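Local structure of uncharacterized protein (Bacteroides eggerthii, 4FTD) at residues A341-T346 / A412-Y417; V355-Q360 / S367-V372; M194-N199 / A249-D254; T308-W313 / V320-E325; F400-S405 / L431-T436. The protein is of unknown function but joins a six-bladed beta-propeller to an immunoglobulin-like domain and may take part in carbohydrate metabolism. All coordinates share one frame; numbering follows the deposited sequence.

Contact 1: A341-T346 / A412-Y417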
# COMPACT_ATOMS: atom_id res chain seq x y z
N ALA A 341 8.99 5.40 6.37
CA ALA A 341 8.96 4.14 5.60
C ALA A 341 8.15 4.22 4.27
O ALA A 341 7.29 3.40 4.03
CB ALA A 341 8.45 3.01 6.51
N PRO A 342 8.44 5.21 3.40
CA PRO A 342 7.68 5.43 2.14
C PRO A 342 7.93 4.36 1.08
O PRO A 342 9.06 4.27 0.56
CB PRO A 342 8.18 6.81 1.66
CG PRO A 342 9.55 6.90 2.22
CD PRO A 342 9.55 6.16 3.51
N LYS A 343 6.91 3.55 0.78
CA LYS A 343 7.03 2.50 -0.23
C LYS A 343 6.01 2.69 -1.34
O LYS A 343 4.82 2.88 -1.09
CB LYS A 343 6.87 1.11 0.40
CG LYS A 343 7.92 0.79 1.46
CD LYS A 343 8.01 -0.67 1.88
CE LYS A 343 9.14 -0.86 2.90
NZ LYS A 343 9.26 -2.28 3.41
N VAL A 344 6.48 2.62 -2.58
CA VAL A 344 5.60 2.74 -3.75
C VAL A 344 5.11 1.34 -4.14
O VAL A 344 5.90 0.46 -4.35
CB VAL A 344 6.32 3.39 -4.94
CG1 VAL A 344 5.42 3.39 -6.19
CG2 VAL A 344 6.77 4.80 -4.56
N VAL A 345 3.78 1.19 -4.22
CA VAL A 345 3.10 -0.07 -4.53
C VAL A 345 2.34 0.08 -5.84
O VAL A 345 1.53 0.99 -5.95
CB VAL A 345 2.03 -0.37 -3.43
CG1 VAL A 345 1.32 -1.68 -3.70
CG2 VAL A 345 2.68 -0.41 -2.07
N THR A 346 2.62 -0.80 -6.82
CA THR A 346 1.84 -0.84 -8.06
C THR A 346 0.89 -2.03 -7.97
O THR A 346 1.32 -3.14 -7.72
CB THR A 346 2.72 -0.98 -9.31
OG1 THR A 346 3.59 0.15 -9.37
CG2 THR A 346 1.84 -1.04 -10.60
N ALA A 412 8.91 3.19 12.93
CA ALA A 412 7.75 2.66 12.21
C ALA A 412 8.20 2.00 10.92
O ALA A 412 9.19 2.43 10.32
CB ALA A 412 6.72 3.75 11.89
N GLN A 413 7.52 0.92 10.55
CA GLN A 413 7.82 0.15 9.37
C GLN A 413 6.51 -0.03 8.56
O GLN A 413 5.38 0.06 9.09
CB GLN A 413 8.36 -1.27 9.70
CG GLN A 413 9.68 -1.28 10.46
CD GLN A 413 9.56 -0.89 11.90
OE1 GLN A 413 8.61 -1.30 12.59
NE2 GLN A 413 10.52 -0.11 12.40
N THR A 414 6.70 -0.22 7.27
CA THR A 414 5.64 -0.60 6.34
C THR A 414 6.12 -1.78 5.52
O THR A 414 7.32 -2.04 5.38
CB THR A 414 5.23 0.54 5.39
OG1 THR A 414 6.36 0.94 4.61
CG2 THR A 414 4.64 1.71 6.15
N ASP A 415 5.17 -2.50 4.97
CA ASP A 415 5.46 -3.62 4.05
C ASP A 415 4.18 -3.94 3.30
O ASP A 415 3.11 -3.52 3.71
CB ASP A 415 5.93 -4.88 4.81
CG ASP A 415 7.45 -4.95 5.01
OD1 ASP A 415 8.24 -4.74 4.03
OD2 ASP A 415 7.85 -5.25 6.18
N TYR A 416 4.29 -4.69 2.22
CA TYR A 416 3.09 -5.11 1.51
C TYR A 416 3.33 -6.40 0.80
O TYR A 416 4.48 -6.77 0.58
CB TYR A 416 2.66 -4.02 0.51
CG TYR A 416 3.62 -3.83 -0.63
CD1 TYR A 416 4.70 -2.94 -0.53
CD2 TYR A 416 3.44 -4.51 -1.84
CE1 TYR A 416 5.58 -2.78 -1.59
CE2 TYR A 416 4.31 -4.35 -2.90
CZ TYR A 416 5.37 -3.48 -2.76
OH TYR A 416 6.20 -3.32 -3.78
N TYR A 417 2.23 -7.03 0.41
CA TYR A 417 2.22 -8.27 -0.34
C TYR A 417 1.00 -8.27 -1.29
O TYR A 417 -0.11 -7.90 -0.89
CB TYR A 417 2.10 -9.45 0.62
CG TYR A 417 1.88 -10.77 -0.06
CD1 TYR A 417 2.93 -11.41 -0.71
CD2 TYR A 417 0.62 -11.39 -0.04
CE1 TYR A 417 2.73 -12.62 -1.34
CE2 TYR A 417 0.42 -12.62 -0.67
CZ TYR A 417 1.48 -13.22 -1.32
OH TYR A 417 1.31 -14.42 -1.93
O HOH W 1 4.59 -2.76 -6.39

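Contact 2: V355-Q360 / S367-V372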
# COMPACT_ATOMS: atom_id res chain seq x y z
N VAL A 355 2.76 4.65 3.64
CA VAL A 355 3.61 5.25 4.66
C VAL A 355 3.07 4.89 6.02
O VAL A 355 1.92 4.41 6.13
CB VAL A 355 3.73 6.78 4.54
CG1 VAL A 355 4.33 7.19 3.22
CG2 VAL A 355 2.39 7.46 4.79
N CYS A 356 3.90 5.04 7.06
CA CYS A 356 3.38 5.02 8.43
C CYS A 356 3.76 6.31 9.09
O CYS A 356 4.94 6.70 9.05
CB CYS A 356 3.90 3.82 9.24
SG CYS A 356 3.10 3.63 10.85
N THR A 357 2.81 7.01 9.72
CA THR A 357 3.18 8.26 10.39
C THR A 357 3.75 7.86 11.79
O THR A 357 3.19 7.01 12.45
CB THR A 357 2.03 9.27 10.45
OG1 THR A 357 0.98 8.63 11.15
CG2 THR A 357 1.56 9.74 8.99
N ALA A 358 4.86 8.49 12.20
CA ALA A 358 5.65 8.02 13.36
C ALA A 358 5.19 8.50 14.73
O ALA A 358 4.98 7.70 15.66
CB ALA A 358 7.12 8.39 13.14
N GLY A 359 5.03 9.81 14.88
CA GLY A 359 4.72 10.34 16.20
C GLY A 359 5.93 10.40 17.12
O GLY A 359 5.90 9.83 18.20
N GLN A 360 6.95 11.15 16.71
CA GLN A 360 8.22 11.27 17.44
C GLN A 360 8.16 12.50 18.30
O GLN A 360 8.04 13.59 17.76
CB GLN A 360 9.39 11.37 16.45
CG GLN A 360 10.79 11.55 17.05
CD GLN A 360 11.27 10.34 17.83
OE1 GLN A 360 10.71 9.28 17.73
NE2 GLN A 360 12.30 10.51 18.63
N SER A 367 -0.73 11.53 13.01
CA SER A 367 -1.88 10.58 13.07
C SER A 367 -1.55 9.19 13.70
O SER A 367 -2.45 8.48 14.18
CB SER A 367 -2.47 10.39 11.66
OG SER A 367 -1.49 9.78 10.80
N ILE A 368 -0.26 8.82 13.71
CA ILE A 368 0.20 7.48 14.13
C ILE A 368 -0.62 6.41 13.42
O ILE A 368 -1.39 5.64 14.04
CB ILE A 368 0.27 7.29 15.67
CG1 ILE A 368 1.06 8.43 16.33
CG2 ILE A 368 0.97 5.95 16.03
CD1 ILE A 368 1.05 8.37 17.86
N ALA A 369 -0.41 6.33 12.10
CA ALA A 369 -1.28 5.56 11.25
C ALA A 369 -0.63 5.01 10.00
O ALA A 369 0.28 5.61 9.46
CB ALA A 369 -2.48 6.43 10.85
N LEU A 370 -1.14 3.88 9.52
CA LEU A 370 -0.85 3.41 8.17
C LEU A 370 -1.62 4.40 7.29
O LEU A 370 -2.81 4.61 7.53
CB LEU A 370 -1.35 1.98 7.97
CG LEU A 370 -1.19 1.24 6.65
CD1 LEU A 370 -1.38 -0.27 6.87
CD2 LEU A 370 -2.16 1.76 5.63
N GLU A 371 -0.97 4.98 6.29
CA GLU A 371 -1.66 5.84 5.32
C GLU A 371 -1.28 5.45 3.91
O GLU A 371 -0.14 5.08 3.65
CB GLU A 371 -1.32 7.32 5.61
CG GLU A 371 -2.02 7.79 6.87
CD GLU A 371 -1.71 9.21 7.29
OE1 GLU A 371 -0.88 9.88 6.64
OE2 GLU A 371 -2.31 9.64 8.29
N VAL A 372 -2.26 5.51 3.01
CA VAL A 372 -2.07 5.23 1.61
C VAL A 372 -2.48 6.47 0.82
O VAL A 372 -3.57 7.03 1.05
CB VAL A 372 -2.92 4.03 1.16
CG1 VAL A 372 -2.64 3.71 -0.29
CG2 VAL A 372 -2.63 2.83 2.05

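Contact 3: M194-N199 / A249-D254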
# COMPACT_ATOMS: atom_id res chain seq x y z
N MSE A 194 16.94 -3.27 14.34
CA MSE A 194 16.11 -3.27 13.10
C MSE A 194 16.22 -4.64 12.43
O MSE A 194 17.09 -5.40 12.74
CB MSE A 194 16.61 -2.21 12.12
CG MSE A 194 16.50 -0.83 12.65
SE MSE A 194 14.56 -0.30 12.83
CE MSE A 194 14.33 -0.12 14.79
N GLY A 195 15.33 -4.92 11.49
CA GLY A 195 15.47 -6.11 10.67
C GLY A 195 14.42 -6.08 9.57
O GLY A 195 13.63 -5.14 9.50
N ALA A 196 14.33 -7.16 8.82
CA ALA A 196 13.41 -7.23 7.70
C ALA A 196 13.27 -8.69 7.28
O ALA A 196 14.20 -9.50 7.40
CB ALA A 196 13.95 -6.36 6.54
N LEU A 197 12.12 -8.97 6.71
CA LEU A 197 11.81 -10.17 5.96
C LEU A 197 11.88 -9.82 4.47
O LEU A 197 11.20 -8.92 4.00
CB LEU A 197 10.40 -10.63 6.29
CG LEU A 197 10.12 -11.44 7.51
CD1 LEU A 197 8.59 -11.60 7.72
CD2 LEU A 197 10.79 -12.80 7.37
N ILE A 198 12.76 -10.48 3.73
CA ILE A 198 13.00 -10.20 2.32
C ILE A 198 13.33 -11.52 1.64
O ILE A 198 14.23 -12.22 2.10
CB ILE A 198 14.16 -9.23 2.12
CG1 ILE A 198 13.89 -7.94 2.92
CG2 ILE A 198 14.30 -8.88 0.64
CD1 ILE A 198 14.85 -6.83 2.68
N ASN A 199 12.61 -11.84 0.57
CA ASN A 199 12.85 -13.04 -0.24
C ASN A 199 12.74 -14.31 0.57
O ASN A 199 13.40 -15.28 0.30
CB ASN A 199 14.24 -12.97 -0.96
CG ASN A 199 14.36 -11.77 -1.90
OD1 ASN A 199 13.42 -11.42 -2.60
ND2 ASN A 199 15.54 -11.13 -1.91
N ALA A 249 16.76 1.47 9.75
CA ALA A 249 17.32 0.73 8.65
C ALA A 249 16.34 0.69 7.50
O ALA A 249 15.13 0.55 7.72
CB ALA A 249 17.71 -0.66 9.06
N SER A 250 16.85 0.88 6.29
CA SER A 250 16.02 0.66 5.07
C SER A 250 16.70 -0.39 4.19
O SER A 250 17.70 -0.13 3.54
CB SER A 250 15.78 1.95 4.34
OG SER A 250 15.41 3.00 5.21
N TYR A 251 16.22 -1.63 4.33
CA TYR A 251 16.72 -2.74 3.56
C TYR A 251 16.05 -2.73 2.19
O TYR A 251 14.84 -2.86 2.09
CB TYR A 251 16.40 -4.03 4.30
CG TYR A 251 17.12 -4.25 5.61
CD1 TYR A 251 16.64 -3.68 6.84
CD2 TYR A 251 18.23 -5.11 5.67
CE1 TYR A 251 17.34 -3.94 8.05
CE2 TYR A 251 18.91 -5.37 6.86
CZ TYR A 251 18.47 -4.82 8.04
OH TYR A 251 19.20 -5.14 9.20
N ASN A 252 16.86 -2.54 1.14
CA ASN A 252 16.41 -2.54 -0.25
C ASN A 252 17.13 -3.70 -0.98
O ASN A 252 18.22 -3.54 -1.44
CB ASN A 252 16.79 -1.20 -0.90
CG ASN A 252 16.02 -0.04 -0.32
OD1 ASN A 252 14.88 0.19 -0.71
ND2 ASN A 252 16.61 0.62 0.66
N ILE A 253 16.54 -4.88 -1.00
CA ILE A 253 17.19 -6.03 -1.57
C ILE A 253 16.19 -6.63 -2.55
O ILE A 253 15.08 -6.98 -2.17
CB ILE A 253 17.63 -7.01 -0.50
CG1 ILE A 253 18.56 -6.35 0.51
CG2 ILE A 253 18.23 -8.25 -1.14
CD1 ILE A 253 18.82 -7.21 1.76
N ASP A 254 16.61 -6.76 -3.79
CA ASP A 254 15.76 -7.22 -4.89
C ASP A 254 15.67 -8.75 -4.93
O ASP A 254 16.22 -9.44 -4.07
CB ASP A 254 16.19 -6.60 -6.23
CG ASP A 254 17.49 -7.15 -6.78
OD1 ASP A 254 17.97 -8.25 -6.40
OD2 ASP A 254 18.04 -6.44 -7.62
O HOH W 2 12.96 -8.68 -2.85

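Contact 4: T308-W313 / V320-E325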
# COMPACT_ATOMS: atom_id res chain seq x y z
N THR A 308 13.70 0.85 -10.29
CA THR A 308 14.36 2.02 -10.89
C THR A 308 15.59 2.45 -10.08
O THR A 308 15.83 1.95 -8.98
CB THR A 308 13.39 3.23 -10.99
OG1 THR A 308 13.17 3.80 -9.68
CG2 THR A 308 12.05 2.79 -11.63
N ASP A 309 16.32 3.44 -10.58
CA ASP A 309 17.51 3.95 -9.86
C ASP A 309 17.19 5.14 -8.89
O ASP A 309 18.10 5.84 -8.43
CB ASP A 309 18.66 4.29 -10.86
CG ASP A 309 18.23 5.28 -12.00
OD1 ASP A 309 17.08 5.76 -12.04
OD2 ASP A 309 19.07 5.56 -12.88
N GLN A 310 15.91 5.36 -8.59
CA GLN A 310 15.47 6.42 -7.67
C GLN A 310 14.82 5.86 -6.42
O GLN A 310 14.35 4.72 -6.39
CB GLN A 310 14.50 7.34 -8.34
CG GLN A 310 15.06 8.04 -9.56
CD GLN A 310 14.03 8.94 -10.19
OE1 GLN A 310 12.87 8.53 -10.37
NE2 GLN A 310 14.44 10.17 -10.54
N TYR A 311 14.82 6.68 -5.37
CA TYR A 311 14.38 6.28 -4.02
C TYR A 311 13.53 7.37 -3.42
O TYR A 311 13.58 8.53 -3.88
CB TYR A 311 15.61 6.08 -3.10
CG TYR A 311 16.55 4.98 -3.55
CD1 TYR A 311 17.36 5.14 -4.70
CD2 TYR A 311 16.61 3.77 -2.87
CE1 TYR A 311 18.19 4.11 -5.13
CE2 TYR A 311 17.45 2.75 -3.29
CZ TYR A 311 18.23 2.93 -4.42
OH TYR A 311 19.03 1.89 -4.84
N LEU A 312 12.75 7.02 -2.40
CA LEU A 312 11.98 7.99 -1.66
C LEU A 312 12.61 8.07 -0.27
O LEU A 312 12.84 7.07 0.36
CB LEU A 312 10.51 7.63 -1.60
CG LEU A 312 9.68 7.64 -2.87
CD1 LEU A 312 8.24 7.33 -2.45
CD2 LEU A 312 9.77 8.99 -3.58
N TRP A 313 12.93 9.28 0.15
CA TRP A 313 13.46 9.54 1.47
C TRP A 313 12.45 10.37 2.24
O TRP A 313 11.90 11.32 1.71
CB TRP A 313 14.75 10.33 1.33
CG TRP A 313 15.38 10.86 2.59
CD1 TRP A 313 15.39 10.26 3.82
CD2 TRP A 313 16.16 12.03 2.72
NE1 TRP A 313 16.09 11.01 4.72
CE2 TRP A 313 16.61 12.09 4.06
CE3 TRP A 313 16.53 13.06 1.84
CZ2 TRP A 313 17.39 13.13 4.56
CZ3 TRP A 313 17.33 14.11 2.33
CH2 TRP A 313 17.75 14.13 3.68
N VAL A 320 8.20 13.45 2.13
CA VAL A 320 8.54 12.42 1.15
C VAL A 320 9.19 13.11 -0.06
O VAL A 320 8.59 13.98 -0.70
CB VAL A 320 7.29 11.58 0.75
CG1 VAL A 320 7.60 10.63 -0.39
CG2 VAL A 320 6.78 10.79 1.96
N THR A 321 10.44 12.74 -0.32
CA THR A 321 11.28 13.38 -1.33
C THR A 321 11.88 12.31 -2.24
O THR A 321 12.47 11.32 -1.77
CB THR A 321 12.44 14.17 -0.64
OG1 THR A 321 11.92 15.15 0.29
CG2 THR A 321 13.36 14.83 -1.65
N LEU A 322 11.75 12.53 -3.54
CA LEU A 322 12.38 11.69 -4.53
C LEU A 322 13.87 12.08 -4.57
O LEU A 322 14.19 13.27 -4.72
CB LEU A 322 11.72 11.92 -5.91
CG LEU A 322 12.21 11.09 -7.10
CD1 LEU A 322 11.87 9.63 -6.84
CD2 LEU A 322 11.60 11.55 -8.43
N VAL A 323 14.75 11.09 -4.46
CA VAL A 323 16.21 11.28 -4.49
C VAL A 323 16.92 10.24 -5.36
O VAL A 323 16.35 9.21 -5.66
CB VAL A 323 16.79 11.21 -3.05
CG1 VAL A 323 16.12 12.25 -2.14
CG2 VAL A 323 16.59 9.82 -2.47
N ASP A 324 18.14 10.53 -5.79
CA ASP A 324 18.97 9.55 -6.52
C ASP A 324 19.63 8.60 -5.53
O ASP A 324 19.41 8.72 -4.32
CB ASP A 324 19.98 10.26 -7.47
CG ASP A 324 20.99 11.13 -6.73
OD1 ASP A 324 21.37 10.81 -5.56
OD2 ASP A 324 21.41 12.14 -7.33
N GLU A 325 20.44 7.64 -5.98
CA GLU A 325 21.03 6.66 -5.03
C GLU A 325 22.13 7.24 -4.10
O GLU A 325 22.62 6.55 -3.22
CB GLU A 325 21.46 5.34 -5.69
CG GLU A 325 22.76 5.35 -6.49
CD GLU A 325 23.27 3.93 -6.75
OE1 GLU A 325 22.45 3.04 -7.02
OE2 GLU A 325 24.49 3.70 -6.68
O HOH W 3 20.22 7.35 -8.81
O HOH W 4 19.82 2.23 -7.35

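Contact 5: F400-S405 / L431-T436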
# COMPACT_ATOMS: atom_id res chain seq x y z
N PHE A 400 -5.39 3.78 8.61
CA PHE A 400 -5.67 2.91 9.73
C PHE A 400 -4.83 3.42 10.89
O PHE A 400 -3.62 3.34 10.85
CB PHE A 400 -5.41 1.43 9.47
CG PHE A 400 -5.91 0.55 10.59
CD1 PHE A 400 -5.13 0.34 11.72
CD2 PHE A 400 -7.19 0.01 10.54
CE1 PHE A 400 -5.61 -0.42 12.78
CE2 PHE A 400 -7.67 -0.75 11.60
CZ PHE A 400 -6.88 -0.95 12.73
N LYS A 401 -5.50 3.96 11.89
CA LYS A 401 -4.86 4.52 13.05
C LYS A 401 -4.44 3.41 14.01
O LYS A 401 -5.28 2.60 14.41
CB LYS A 401 -5.84 5.46 13.72
CG LYS A 401 -5.94 6.81 13.03
CD LYS A 401 -6.92 7.69 13.79
CE LYS A 401 -6.33 9.04 14.10
NZ LYS A 401 -5.17 9.02 15.07
N LEU A 402 -3.16 3.40 14.40
CA LEU A 402 -2.58 2.36 15.24
C LEU A 402 -2.75 2.66 16.74
O LEU A 402 -2.43 1.83 17.57
CB LEU A 402 -1.10 2.14 14.89
CG LEU A 402 -0.73 1.69 13.46
CD1 LEU A 402 0.76 1.88 13.16
CD2 LEU A 402 -1.17 0.26 13.30
N GLY A 403 -3.21 3.87 17.08
CA GLY A 403 -3.33 4.28 18.48
C GLY A 403 -1.97 4.64 19.07
O GLY A 403 -0.94 4.70 18.38
N GLY A 404 -1.98 4.87 20.37
CA GLY A 404 -0.79 5.22 21.11
C GLY A 404 -0.61 6.71 21.07
O GLY A 404 -1.50 7.45 20.68
N SER A 405 0.55 7.17 21.49
CA SER A 405 0.82 8.60 21.49
C SER A 405 2.30 8.81 21.21
O SER A 405 3.08 7.86 21.03
CB SER A 405 0.40 9.21 22.83
OG SER A 405 1.15 8.63 23.85
N LEU A 431 -1.53 -4.75 2.99
CA LEU A 431 -0.69 -3.68 3.49
C LEU A 431 -0.44 -3.91 4.98
O LEU A 431 -1.32 -4.38 5.70
CB LEU A 431 -1.35 -2.31 3.26
CG LEU A 431 -1.79 -2.01 1.82
CD1 LEU A 431 -2.41 -0.62 1.80
CD2 LEU A 431 -0.63 -2.09 0.80
N PHE A 432 0.77 -3.59 5.41
CA PHE A 432 1.22 -3.74 6.79
C PHE A 432 1.90 -2.48 7.23
O PHE A 432 2.67 -1.88 6.45
CB PHE A 432 2.20 -4.89 6.85
CG PHE A 432 2.97 -5.03 8.16
CD1 PHE A 432 4.21 -4.41 8.33
CD2 PHE A 432 2.51 -5.93 9.17
CE1 PHE A 432 4.95 -4.60 9.50
CE2 PHE A 432 3.25 -6.15 10.31
CZ PHE A 432 4.47 -5.47 10.48
N ALA A 433 1.65 -2.11 8.47
CA ALA A 433 2.38 -1.06 9.18
C ALA A 433 2.58 -1.52 10.64
O ALA A 433 1.74 -2.24 11.21
CB ALA A 433 1.66 0.29 9.16
N SER A 434 3.71 -1.11 11.20
CA SER A 434 4.05 -1.34 12.60
C SER A 434 4.66 -0.08 13.15
O SER A 434 5.48 0.54 12.48
CB SER A 434 5.11 -2.44 12.73
OG SER A 434 5.29 -2.76 14.13
N ARG A 435 4.35 0.25 14.39
CA ARG A 435 4.89 1.41 15.04
C ARG A 435 5.18 1.13 16.50
O ARG A 435 4.35 0.56 17.24
CB ARG A 435 3.96 2.57 14.83
CG ARG A 435 4.50 3.89 15.34
CD ARG A 435 3.97 4.23 16.71
NE ARG A 435 4.39 5.53 17.19
CZ ARG A 435 4.09 6.03 18.38
NH1 ARG A 435 3.38 5.33 19.24
NH2 ARG A 435 4.51 7.25 18.70
N THR A 436 6.37 1.54 16.93
CA THR A 436 6.86 1.30 18.30
C THR A 436 5.93 1.84 19.38
O THR A 436 5.56 3.01 19.33
CB THR A 436 8.26 1.87 18.50
OG1 THR A 436 9.11 1.31 17.50
CG2 THR A 436 8.80 1.59 19.91
O HOH W 5 2.13 4.77 22.03

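Contact 1: A341-T346 / A412-Y417
The ring of Tyr-416 carries Val-345 on one face: CG2 sits 3.7 Å from the Tyr-416 ring centroid and 17° off the normal, displaced toward the CD1 rim, a CH-pi contact. At the far end of the ring, OH shares a water with the backbone N of Thr-346. The meeting illustrates how neighbouring blades of a beta-propeller abut. Strands 342-346 and 412-417 are the first strands of successive four-stranded blades, and they run nearly parallel, 12° apart, with axes 7.6 Å from each other, so side chains must bridge the gap. Lys-343 crosses it with a chain extended beyond CG, running antiparallel to the side chain of Thr-414. Its NZ is gripped twice, by Thr-414 O at 2.8 Å and, in a salt bridge, by Asp-415 OD1 at 2.7 Å. The two acceptors lie close together, and the ammonium charge probably offsets their mutual repulsion. Tyr-303 adds a cation-pi contact to Lys-343, while Ser-142 and Tyr-143 of another blade hold Asp-415 OD2. A glycerol, probably from the crystallisation liquor, hydrogen-bonds to Asp-415 OD1 and Tyr-416 N. Toward the start of both strands, Thr-414 turns its hydroxyl into the crowded position between backbone N and carbonyl carbon (chi1 60°), where OG1 donates to Ala-341 O at 2.7 Å, within the carbonyl plane.

Contact 2: V355-Q360 / S367-V372
Thr-357 reaches across to Ser-367, Ala-369 and Glu-371 where a beta hairpin opens into its loop; the hairpin pairs strands 350-357 and 369-374, second and third in one propeller blade. From the base outward, CB of Thr-357 lies 3.6 Å from Ser-367 OG. One branch, OG1, set between the backbone N and the carbonyl carbon (chi1 59°), faces the other strand and works in both directions: it donates to Ser-367 OG at 2.7 Å and accepts from Ala-369 N at 2.9 Å, the latter along a bent path of 142°. Thr-357 N still donates to Ala-369 O, but the return bond from Ala-369 N ends on OG1 instead of on Thr-357 O. The other branch, CG2, rests against the carboxylate, 3.4 Å from Glu-371 OE1, the two side chains meeting at about a right angle.

The relay continues as Ser-367 OG donates to Glu-371 OE2, approaching from above the carboxylate plane; Gln-399 NE2 is a second donor to that oxygen. Deeper in the hairpin, Val-355 and Glu-371 form an antiparallel hydrogen-bonded pair, and Cys-356 faces Leu-370 in a non-hydrogen-bonded one. The bypassed carbonyl oxygen of Thr-357 is buried without a conventional partner, and Ile-368 CA offers it a CA-H...O contact at 3.5 Å.

Contact 3: M194-N199 / A249-D254
Apolar contacts between Met-194, Ala-196 and Ile-198 on one strand and Ala-249, Tyr-251 and Ile-253 on the other make up most of this interface. Met-194, present as selenomethionine, lays its CB 3.6 Å from Ala-249 CB before the chain bends at chi2 and chi3 and carries the selenium away. The same CB also comes up to the edge of the Tyr-251 ring. Gly-195 CA and Ala-196 CB approach that ring obliquely, the latter 3.8 Å from Tyr-251 CD1. Ile-198 splits its two arms between two partners. Its CD1 lies 3.6 Å from Tyr-251 CB, whereas CG2, anti to the backbone N, packs 4.0 Å from Ile-253 CB; in both cases the side chains cross at about a right angle.

Here two neighbouring propeller blades meet through their first strands: 190-198 and 250-253 each open a four-stranded antiparallel sheet, and the pieces 194-198 and 250-253 diverge by 26° at an axis separation of 7.7 Å. The phenol is tied back to the earlier blade by a hydrogen bond between Tyr-251 OH and Ser-205 OG.

Polar contacts gather at the ends of the two strands. Asn-199 ND2 donates to Asp-254 O at 2.8 Å with an angle of 156° at the hydrogen, coming from above the carbonyl plane. Water completes the join, giving one hydrogen to Asn-199 OD1 and the other to Ile-253 O, so that both ends of the Asn-199 amide are engaged and its rotation is fixed.

Contact 4: T308-W313 / V320-E325
The side chains of Tyr-311 and Glu-325 run alongside each other in a common direction, their ring and carboxylate inclined by 66° and Tyr-311 CE1 3.5 Å from Glu-325 CB. A water bridges their ends, bound to Tyr-311 OH and to Glu-325 OE1, while Lys-273 pairs with the other carboxylate oxygen. The setting is a beta hairpin, strands 311-315 and 318-323, which supplies the two middle strands of a propeller blade. Four backbone hydrogen bonds join the Tyr-311/Val-323 and Trp-313/Thr-321 pairs, and the side chains of these pairs share one face of the sheet.

On that face Trp-313, with CG anti to the backbone N (chi1 173°), turns the edge of its indole to Val-323, whose CG1 is 4.1 Å from Trp-313 CE3. The indole is fixed farther out by Thr-300, which bonds NE1, and by the ring of Phe-271, almost perpendicular to it. On the opposite face the two leucines meet. Leu-312 forks between two neighbours, CD1 meeting Val-320 CG1 at 3.9 Å and CD2 meeting Leu-322 CD1 at the same distance. Both leucines also pack on helix 381-390. Over the methyls of Leu-322 lies the amide of Gln-310, its OE1 3.8 Å from Leu-322 CD2. Where the strands part, a second water takes over the pairing, donating to Asp-309 O at 2.6 Å and accepting from Glu-325 N at 2.9 Å.

Contact 5: F400-S405 / L431-T436
Ser-405 O is gripped by both terminal nitrogens of Arg-435: NH2 donates to it at 2.8 Å with an angle of 151° at the hydrogen, and NH1 adds a weak bond at 3.1 Å. The oxygen lies at the edge of the guanidinium, in its plane, whereas seen from the carbonyl the NH2 donor stands above the plane, 45° out of it. A water, also in the guanidinium plane and beyond NH1, accepts from Ser-405 N at 2.9 Å and, weakly, from Arg-435 NH1. A sharp bend at chi2 (-98°), followed by an extended remainder, brings the guanidinium to this loop. Further hydrogen bonds fix its orientation: NE to Ala-358 O, NH2 to Gly-359 O, and one between NH1 and Ser-438 OG. The carbonyl oxygens of Ala-358, Gly-359 and Ser-405 probably stabilise the buried positive charge.

In the propeller the contact lies between consecutive blades. Segment 400-405 leaves the fourth strand of one blade, and strand 426-435 is the second of the next, whose outermost strand, 120-125, comes from the N-terminal side of the chain and closes the circle in the manner called Velcro.

Between the sheets, Leu-402 crosses the aliphatic base of Arg-435, with CD1 3.7 Å from Arg-435 CB. The same Leu-402 CD1 stands 4.4 Å from Ala-433 CB. Val-441 and Ser-125 of the closing blade also touch Leu-402. Past that leucine the chain swings through Gly-403 and Gly-404, both at positive phi, which carries the Ser-405 carbonyl toward the guanidinium.

In the fold
Contacts 1 and 3 each join the first strands of adjacent blades and touch where Gln-413 NE2 comes 4.1 Å from the selenium of Met-194; their centres are 11 Å apart. Contacts 2 and 4 lie within single blades, and Val-344 CG2 of contact 1 meets Leu-312 CD1 of contact 4 at 3.6 Å. Contact 5 backs onto contact 2, their centres 7 Å apart, through a probable hydrogen bond of 2.9 Å from Leu-370 N to Phe-400 O, between neighbouring strands of one sheet. No active site is known, but glycerol, probably from the crystallisation liquor, lies about 3 Å from the Asp-415 side chain and about 4 Å from that of Ile-198, and may mark a pocket.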